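Local coordinates for PelA (Pseudomonas aeruginosa, PDB 5TCB), which probably cleaves glycosidic bonds through this glycoside hydrolase (GH114) domain, part of a longer protein that may also act as a deacetylase, at residues A70-G75 with L132-L137; G168-F173 with V186-A191. All coordinates share one frame; numbering follows the deposited sequence.

Contacts 1 and 2 lie in one parallel eight-stranded sheet, consistent with the (beta/alpha)8 barrel expected of GH114. Their centres are about 10 Å apart. Contact 1 pairs strands 67-73 and 131-135, and contact 2 pairs strands 170-174 and 187-192. Along the chain contact 1 closes before contact 2 opens. The four strands are consecutive in the sheet, because strands 131-135 and 170-174 are neighbours. Leu132 N lies 2.8 Å from Lys170 O there, a probable hydrogen bond. Helix 145-165 packs against both contacts from one side. Together they form a continuous run of four of the eight strands, entirely within the glycoside hydrolase family region.

Contact 1: A70-G75 with L132-L137; sequences AYLSVG and LFLDTL
Thr136 OG1 is held by several groups just past the ends of both strands. Gly75 N donates to it at 2.8 Å, and Ser73 OG lies 2.8 Å from the same atom. Asp135 O is also near, as a weak possible partner for the threonine hydroxyl, so the direction of its proton is not settled. OG1 sits between the backbone N and carbonyl carbon of Thr136 (chi1 57°), which turns it toward the 70-75 segment.

The shortest polar bond runs from Tyr71 OH to Asp135 OD2, at 2.6 Å. The phenol uses the anti lone pair of that oxygen. The ring and carboxylate planes are 70° apart. The other oxygen, Asp135 OD1, receives Thr136 N from above the carboxylate plane, and Asn174 ND2 also bonds to it. Both carboxylate oxygens are therefore held, which limits rotation of the group. Tyr71 CD2 meets the edge of the Phe133 ring, 4.1 Å from Phe133 CD2.

The strands run parallel, with an angle of 26° between their directions. Leu72 N donates to Phe133 O at 2.8 Å, and Asp135 N returns a bond to Leu72 O. Val74 N reaches Asp135 O at 3.0 Å, so the pairing carries on beyond Ser73. Opposite Tyr71 and Asp135, Leu72 lies side by side with both Leu132 and Leu134. Val74 CG2 packs on Leu134 CD2 at 3.9 Å.

Such parallel neighbours fit the family's expected (beta/alpha)8 barrel. Helices 111-126 and 145-165 cover the aliphatic face. On the inward face Tyr71 packs edge-to-face with Tyr31, and Phe133 with Phe29 and Phe172. Strand 170-174 flanks 131-135.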
ATOM      1  N   ALA A  70      -0.247  -8.009   5.015  1.00 15.13           N
ATOM      2  CA  ALA A  70      -1.485  -8.174   4.265  1.00 16.13           C
ATOM      3  C   ALA A  70      -1.965  -6.828   3.717  1.00 14.79           C
ATOM      4  O   ALA A  70      -1.973  -5.813   4.437  1.00 15.98           O
ATOM      5  CB  ALA A  70      -2.572  -8.789   5.141  1.00 17.04           C
ATOM      6  N   TYR A  71      -2.341  -6.838   2.437  1.00 15.55           N
ATOM      7  CA  TYR A  71      -2.970  -5.682   1.800  1.00 13.98           C
ATOM      8  C   TYR A  71      -4.268  -5.309   2.490  1.00 17.09           C
ATOM      9  O   TYR A  71      -5.133  -6.151   2.733  1.00 18.12           O
ATOM     10  CB  TYR A  71      -3.207  -5.990   0.330  1.00 16.32           C
ATOM     11  CG  TYR A  71      -3.847  -4.862  -0.432  1.00 16.35           C
ATOM     12  CD1 TYR A  71      -5.220  -4.796  -0.555  1.00 16.37           C
ATOM     13  CD2 TYR A  71      -3.085  -3.878  -0.999  1.00 15.81           C
ATOM     14  CE1 TYR A  71      -5.826  -3.750  -1.241  1.00 17.88           C
ATOM     15  CE2 TYR A  71      -3.692  -2.826  -1.704  1.00 16.71           C
ATOM     16  CZ  TYR A  71      -5.052  -2.789  -1.803  1.00 18.44           C
ATOM     17  OH  TYR A  71      -5.699  -1.757  -2.469  1.00 20.95           O
ATOM     18  N   LEU A  72      -4.444  -4.009   2.728  1.00 16.99           N
ATOM     19  CA  LEU A  72      -5.723  -3.518   3.238  1.00 16.05           C
ATOM     20  C   LEU A  72      -5.986  -2.138   2.658  1.00 15.17           C
ATOM     21  O   LEU A  72      -5.284  -1.165   2.982  1.00 16.90           O
ATOM     22  CB  LEU A  72      -5.730  -3.445   4.762  1.00 16.79           C
ATOM     23  CG  LEU A  72      -7.066  -3.033   5.400  1.00 17.52           C
ATOM     24  CD1 LEU A  72      -8.163  -4.045   5.128  1.00 20.96           C
ATOM     25  CD2 LEU A  72      -6.942  -2.816   6.887  1.00 22.07           C
ATOM     26  N   SER A  73      -7.053  -2.026   1.864  1.00 16.47           N
ATOM     27  CA  SER A  73      -7.462  -0.749   1.286  1.00 17.71           C
ATOM     28  C   SER A  73      -8.351   0.003   2.285  1.00 16.42           C
ATOM     29  O   SER A  73      -9.426  -0.464   2.660  1.00 18.37           O
ATOM     30  CB  SER A  73      -8.159  -0.986  -0.044  1.00 19.17           C
ATOM     31  OG  SER A  73      -8.713   0.239  -0.540  1.00 21.42           O
ATOM     32  N   VAL A  74      -7.843   1.138   2.765  1.00 15.44           N
ATOM     33  CA  VAL A  74      -8.477   1.905   3.834  1.00 16.93           C
ATOM     34  C   VAL A  74      -9.471   2.916   3.288  1.00 16.34           C
ATOM     35  O   VAL A  74     -10.510   3.157   3.907  1.00 17.72           O
ATOM     36  CB  VAL A  74      -7.396   2.604   4.688  1.00 16.15           C
ATOM     37  CG1 VAL A  74      -8.004   3.525   5.746  1.00 19.35           C
ATOM     38  CG2 VAL A  74      -6.522   1.591   5.355  1.00 19.77           C
ATOM     39  N   GLY A  75      -9.211   3.483   2.122  1.00 18.30           N
ATOM     40  CA  GLY A  75     -10.070   4.530   1.589  1.00 18.97           C
ATOM     41  C   GLY A  75     -11.143   4.090   0.614  1.00 19.29           C
ATOM     42  O   GLY A  75     -12.056   4.866   0.296  1.00 19.39           O
ATOM     43  N   LEU A 132       0.299  -4.707   8.112  1.00 18.36           N
ATOM     44  CA  LEU A 132      -0.664  -4.363   7.089  1.00 16.82           C
ATOM     45  C   LEU A 132      -0.056  -3.335   6.152  1.00 14.12           C
ATOM     46  O   LEU A 132       0.640  -2.421   6.601  1.00 16.16           O
ATOM     47  CB  LEU A 132      -1.909  -3.739   7.683  1.00 16.08           C
ATOM     48  CG  LEU A 132      -2.655  -4.558   8.734  1.00 18.29           C
ATOM     49  CD1 LEU A 132      -3.770  -3.737   9.399  1.00 18.64           C
ATOM     50  CD2 LEU A 132      -3.207  -5.815   8.138  1.00 19.36           C
ATOM     51  N   PHE A 133      -0.318  -3.505   4.860  1.00 16.46           N
ATOM     52  CA  PHE A 133       0.002  -2.492   3.866  1.00 15.33           C
ATOM     53  C   PHE A 133      -1.268  -1.695   3.635  1.00 14.89           C
ATOM     54  O   PHE A 133      -2.255  -2.231   3.123  1.00 15.99           O
ATOM     55  CB  PHE A 133       0.526  -3.089   2.570  1.00 16.10           C
ATOM     56  CG  PHE A 133       0.895  -2.033   1.547  1.00 15.32           C
ATOM     57  CD1 PHE A 133       2.016  -1.262   1.724  1.00 17.12           C
ATOM     58  CD2 PHE A 133       0.120  -1.813   0.434  1.00 18.55           C
ATOM     59  CE1 PHE A 133       2.366  -0.292   0.814  1.00 17.73           C
ATOM     60  CE2 PHE A 133       0.466  -0.812  -0.481  1.00 17.10           C
ATOM     61  CZ  PHE A 133       1.603  -0.082  -0.281  1.00 16.55           C
ATOM     62  N   LEU A 134      -1.252  -0.452   4.050  1.00 15.60           N
ATOM     63  CA  LEU A 134      -2.449   0.395   4.052  1.00 15.02           C
ATOM     64  C   LEU A 134      -2.515   1.233   2.782  1.00 15.20           C
ATOM     65  O   LEU A 134      -1.743   2.185   2.601  1.00 17.02           O
ATOM     66  CB  LEU A 134      -2.475   1.270   5.303  1.00 15.78           C
ATOM     67  CG  LEU A 134      -2.386   0.503   6.631  1.00 16.92           C
ATOM     68  CD1 LEU A 134      -2.423   1.502   7.790  1.00 19.08           C
ATOM     69  CD2 LEU A 134      -3.504  -0.520   6.759  1.00 17.60           C
ATOM     70  N   ASP A 135      -3.464   0.895   1.915  1.00 14.61           N
ATOM     71  CA  ASP A 135      -3.628   1.550   0.635  1.00 15.56           C
ATOM     72  C   ASP A 135      -4.770   2.564   0.698  1.00 16.64           C
ATOM     73  O   ASP A 135      -5.523   2.662   1.681  1.00 16.79           O
ATOM     74  CB  ASP A 135      -3.892   0.490  -0.442  1.00 18.28           C
ATOM     75  CG  ASP A 135      -3.628   0.961  -1.858  1.00 19.51           C
ATOM     76  OD1 ASP A 135      -2.960   1.996  -2.080  1.00 19.56           O
ATOM     77  OD2 ASP A 135      -4.095   0.254  -2.781  1.00 21.22           O
ATOM     78  N   THR A 136      -4.883   3.303  -0.397  1.00 16.02           N
ATOM     79  CA  THR A 136      -5.899   4.339  -0.665  1.00 16.45           C
ATOM     80  C   THR A 136      -6.047   5.324   0.497  1.00 17.61           C
ATOM     81  O   THR A 136      -7.144   5.752   0.859  1.00 18.25           O
ATOM     82  CB  THR A 136      -7.235   3.721  -1.115  1.00 17.58           C
ATOM     83  OG1 THR A 136      -7.747   2.794  -0.161  1.00 17.76           O
ATOM     84  CG2 THR A 136      -7.047   3.030  -2.455  1.00 18.02           C
ATOM     85  N   LEU A 137      -4.906   5.777   1.011  1.00 16.65           N
ATOM     86  CA  LEU A 137      -4.856   6.787   2.058  1.00 16.69           C
ATOM     87  C   LEU A 137      -5.069   8.187   1.522  1.00 18.79           C
ATOM     88  O   LEU A 137      -5.174   9.128   2.324  1.00 19.91           O
ATOM     89  CB  LEU A 137      -3.508   6.736   2.797  1.00 16.08           C
ATOM     90  CG  LEU A 137      -3.224   5.385   3.446  1.00 15.06           C
ATOM     91  CD1 LEU A 137      -1.887   5.465   4.204  1.00 17.34           C
ATOM     92  CD2 LEU A 137      -4.335   4.938   4.398  1.00 19.55           C
TER

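Contact 2: G168-F173 with V186-A191; sequences GLKLFF and VASAVA
Phe173 takes the methyl of Ala187 over the centre of one ring face. Ala187 CB is 3.8 Å from the ring centroid and 13° off the normal, a CH-pi contact. Phe173 CG stands anti to its carbonyl carbon (chi1 -78°), and this carries the ring back along the strand to Ala187. Val186 CG1 adds to this tight part, touching both Phe173 CZ and Leu171 CD1. On the other side of the sheet, the edge of Phe172 meets Ala189 O, and Phe172 CE1 packs on Ala191 CB at 3.8 Å.

The backbone pairs here through two bonds. Ala191 N donates to Phe173 O at 2.8 Å, nearly straight at 170°. Phe173 N reaches Ala189 O at 3.0 Å and is more bent.

Toward Lys170 the pairing loosens. Ser188 N still bonds Leu171 O at 2.8 Å, but the strand turns a corner at Ser188 and gains one residue relative to its partner. Ala189 N is buried there without a partner. Leu171 N and Val186 O do not pair directly. A water accepts from Leu171 N at 2.9 Å and donates to Val186 O at 2.6 Å, and it also bonds Ser188 OG. Exposed Lys170 lays its aliphatic chain beside that hydroxyl.

Leu171, Phe173 and Val186 pack against helix 145-165. Phe172 packs edge-to-face with Phe133 of the next strand and Trp45 of strand 45-48; this protein's interior is aromatic here. Parallel strands with a hydrophobic layer beneath outer helices are typical of a (beta/alpha)8 barrel, here with one strand interrupted and water bridging the gap.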
ATOM      1  N   GLY A 168       0.561  -5.239  17.529  1.00 21.98           N
ATOM      2  CA  GLY A 168       1.399  -6.238  16.930  1.00 24.90           C
ATOM      3  C   GLY A 168       1.438  -6.238  15.420  1.00 22.03           C
ATOM      4  O   GLY A 168       2.045  -7.140  14.841  1.00 23.19           O
ATOM      5  N   LEU A 169       0.755  -5.303  14.769  1.00 21.85           N
ATOM      6  CA  LEU A 169       0.805  -5.160  13.320  1.00 21.05           C
ATOM      7  C   LEU A 169       1.638  -3.943  12.951  1.00 19.24           C
ATOM      8  O   LEU A 169       1.262  -2.799  13.256  1.00 20.80           O
ATOM      9  CB  LEU A 169      -0.606  -5.038  12.740  1.00 19.57           C
ATOM     10  CG  LEU A 169      -1.482  -6.266  12.895  1.00 19.72           C
ATOM     11  CD1 LEU A 169      -2.850  -5.973  12.338  1.00 20.90           C
ATOM     12  CD2 LEU A 169      -0.849  -7.434  12.135  1.00 21.75           C
ATOM     13  N   LYS A 170       2.743  -4.171  12.249  1.00 18.51           N
ATOM     14  CA  LYS A 170       3.455  -3.042  11.653  1.00 18.08           C
ATOM     15  C   LYS A 170       2.596  -2.438  10.565  1.00 19.08           C
ATOM     16  O   LYS A 170       2.017  -3.166   9.758  1.00 18.89           O
ATOM     17  CB  LYS A 170       4.788  -3.489  11.052  1.00 21.15           C
ATOM     18  CG  LYS A 170       5.797  -3.949  12.061  1.00 22.17           C
ATOM     19  CD  LYS A 170       7.109  -4.305  11.391  1.00 24.37           C
ATOM     20  CE  LYS A 170       8.136  -4.758  12.396  1.00 31.00           C
ATOM     21  NZ  LYS A 170       8.725  -3.604  13.084  1.00 43.43           N
ATOM     22  N   LEU A 171       2.503  -1.106  10.544  1.00 18.99           N
ATOM     23  CA  LEU A 171       1.695  -0.401   9.554  1.00 18.08           C
ATOM     24  C   LEU A 171       2.612   0.210   8.489  1.00 16.71           C
ATOM     25  O   LEU A 171       3.425   1.092   8.769  1.00 19.74           O
ATOM     26  CB  LEU A 171       0.810   0.654  10.218  1.00 17.45           C
ATOM     27  CG  LEU A 171      -0.130   0.130  11.315  1.00 17.07           C
ATOM     28  CD1 LEU A 171      -0.994   1.254  11.836  1.00 20.87           C
ATOM     29  CD2 LEU A 171      -0.982  -1.054  10.842  1.00 17.98           C
ATOM     30  N   PHE A 172       2.465  -0.287   7.271  1.00 17.40           N
ATOM     31  CA  PHE A 172       3.272   0.074   6.119  1.00 17.10           C
ATOM     32  C   PHE A 172       2.337   0.919   5.259  1.00 16.22           C
ATOM     33  O   PHE A 172       1.405   0.403   4.631  1.00 16.83           O
ATOM     34  CB  PHE A 172       3.764  -1.216   5.454  1.00 14.72           C
ATOM     35  CG  PHE A 172       4.640  -1.056   4.245  1.00 16.74           C
ATOM     36  CD1 PHE A 172       5.125   0.159   3.811  1.00 18.78           C
ATOM     37  CD2 PHE A 172       4.988  -2.204   3.558  1.00 17.96           C
ATOM     38  CE1 PHE A 172       5.924   0.221   2.670  1.00 16.73           C
ATOM     39  CE2 PHE A 172       5.791  -2.165   2.425  1.00 17.25           C
ATOM     40  CZ  PHE A 172       6.265  -0.950   1.977  1.00 16.32           C
ATOM     41  N   PHE A 173       2.525   2.235   5.312  1.00 16.46           N
ATOM     42  CA  PHE A 173       1.610   3.158   4.644  1.00 17.31           C
ATOM     43  C   PHE A 173       1.949   3.250   3.154  1.00 18.13           C
ATOM     44  O   PHE A 173       3.126   3.350   2.791  1.00 18.12           O
ATOM     45  CB  PHE A 173       1.736   4.574   5.202  1.00 16.33           C
ATOM     46  CG  PHE A 173       1.059   4.843   6.519  1.00 16.22           C
ATOM     47  CD1 PHE A 173       0.834   3.860   7.453  1.00 17.24           C
ATOM     48  CD2 PHE A 173       0.663   6.141   6.816  1.00 17.05           C
ATOM     49  CE1 PHE A 173       0.228   4.174   8.675  1.00 19.64           C
ATOM     50  CE2 PHE A 173       0.086   6.450   8.013  1.00 17.97           C
ATOM     51  CZ  PHE A 173      -0.132   5.473   8.946  1.00 19.35           C
ATOM     52  N   VAL A 186       3.601   5.890  14.208  1.00 26.28           N
ATOM     53  CA  VAL A 186       2.561   4.953  13.809  1.00 25.34           C
ATOM     54  C   VAL A 186       2.995   4.105  12.621  1.00 27.72           C
ATOM     55  O   VAL A 186       2.760   2.889  12.604  1.00 26.68           O
ATOM     56  CB  VAL A 186       1.255   5.721  13.505  1.00 27.00           C
ATOM     57  CG1 VAL A 186       0.185   4.782  12.960  1.00 25.64           C
ATOM     58  CG2 VAL A 186       0.748   6.395  14.756  1.00 28.05           C
ATOM     59  N   ALA A 187       3.576   4.733  11.598  1.00 22.64           N
ATOM     60  CA  ALA A 187       4.017   4.040  10.396  1.00 20.48           C
ATOM     61  C   ALA A 187       5.425   3.491  10.549  1.00 19.14           C
ATOM     62  O   ALA A 187       6.315   4.163  11.074  1.00 23.05           O
ATOM     63  CB  ALA A 187       3.975   4.971   9.188  1.00 21.49           C
ATOM     64  N   SER A 188       5.617   2.264  10.056  1.00 20.25           N
ATOM     65  CA  SER A 188       6.930   1.642  10.058  1.00 19.90           C
ATOM     66  C   SER A 188       7.725   1.949   8.786  1.00 19.68           C
ATOM     67  O   SER A 188       8.957   1.854   8.802  1.00 22.06           O
ATOM     68  CB  SER A 188       6.774   0.131  10.218  1.00 23.20           C
ATOM     69  OG  SER A 188       6.434  -0.209  11.552  1.00 25.95           O
ATOM     70  N   ALA A 189       7.040   2.275   7.699  1.00 18.96           N
ATOM     71  CA  ALA A 189       7.635   2.661   6.430  1.00 18.78           C
ATOM     72  C   ALA A 189       6.531   3.301   5.609  1.00 17.22           C
ATOM     73  O   ALA A 189       5.342   3.135   5.910  1.00 17.27           O
ATOM     74  CB  ALA A 189       8.224   1.449   5.695  1.00 20.18           C
ATOM     75  N   VAL A 190       6.928   4.050   4.587  1.00 17.91           N
ATOM     76  CA  VAL A 190       6.010   4.674   3.649  1.00 16.77           C
ATOM     77  C   VAL A 190       6.447   4.310   2.247  1.00 17.78           C
ATOM     78  O   VAL A 190       7.627   4.480   1.903  1.00 18.72           O
ATOM     79  CB  VAL A 190       5.993   6.199   3.830  1.00 17.69           C
ATOM     80  CG1 VAL A 190       5.084   6.860   2.823  1.00 17.54           C
ATOM     81  CG2 VAL A 190       5.597   6.547   5.259  1.00 19.24           C
ATOM     82  N   ALA A 191       5.510   3.795   1.455  1.00 17.71           N
ATOM     83  CA  ALA A 191       5.736   3.513   0.047  1.00 16.10           C
ATOM     84  C   ALA A 191       5.235   4.654  -0.822  1.00 18.95           C
ATOM     85  O   ALA A 191       4.335   5.420  -0.456  1.00 18.75           O
ATOM     86  CB  ALA A 191       5.051   2.216  -0.387  1.00 18.87           C
TER
HETATM   87  O   HOH W   1       3.895   0.497  12.563  1.00 22.88           O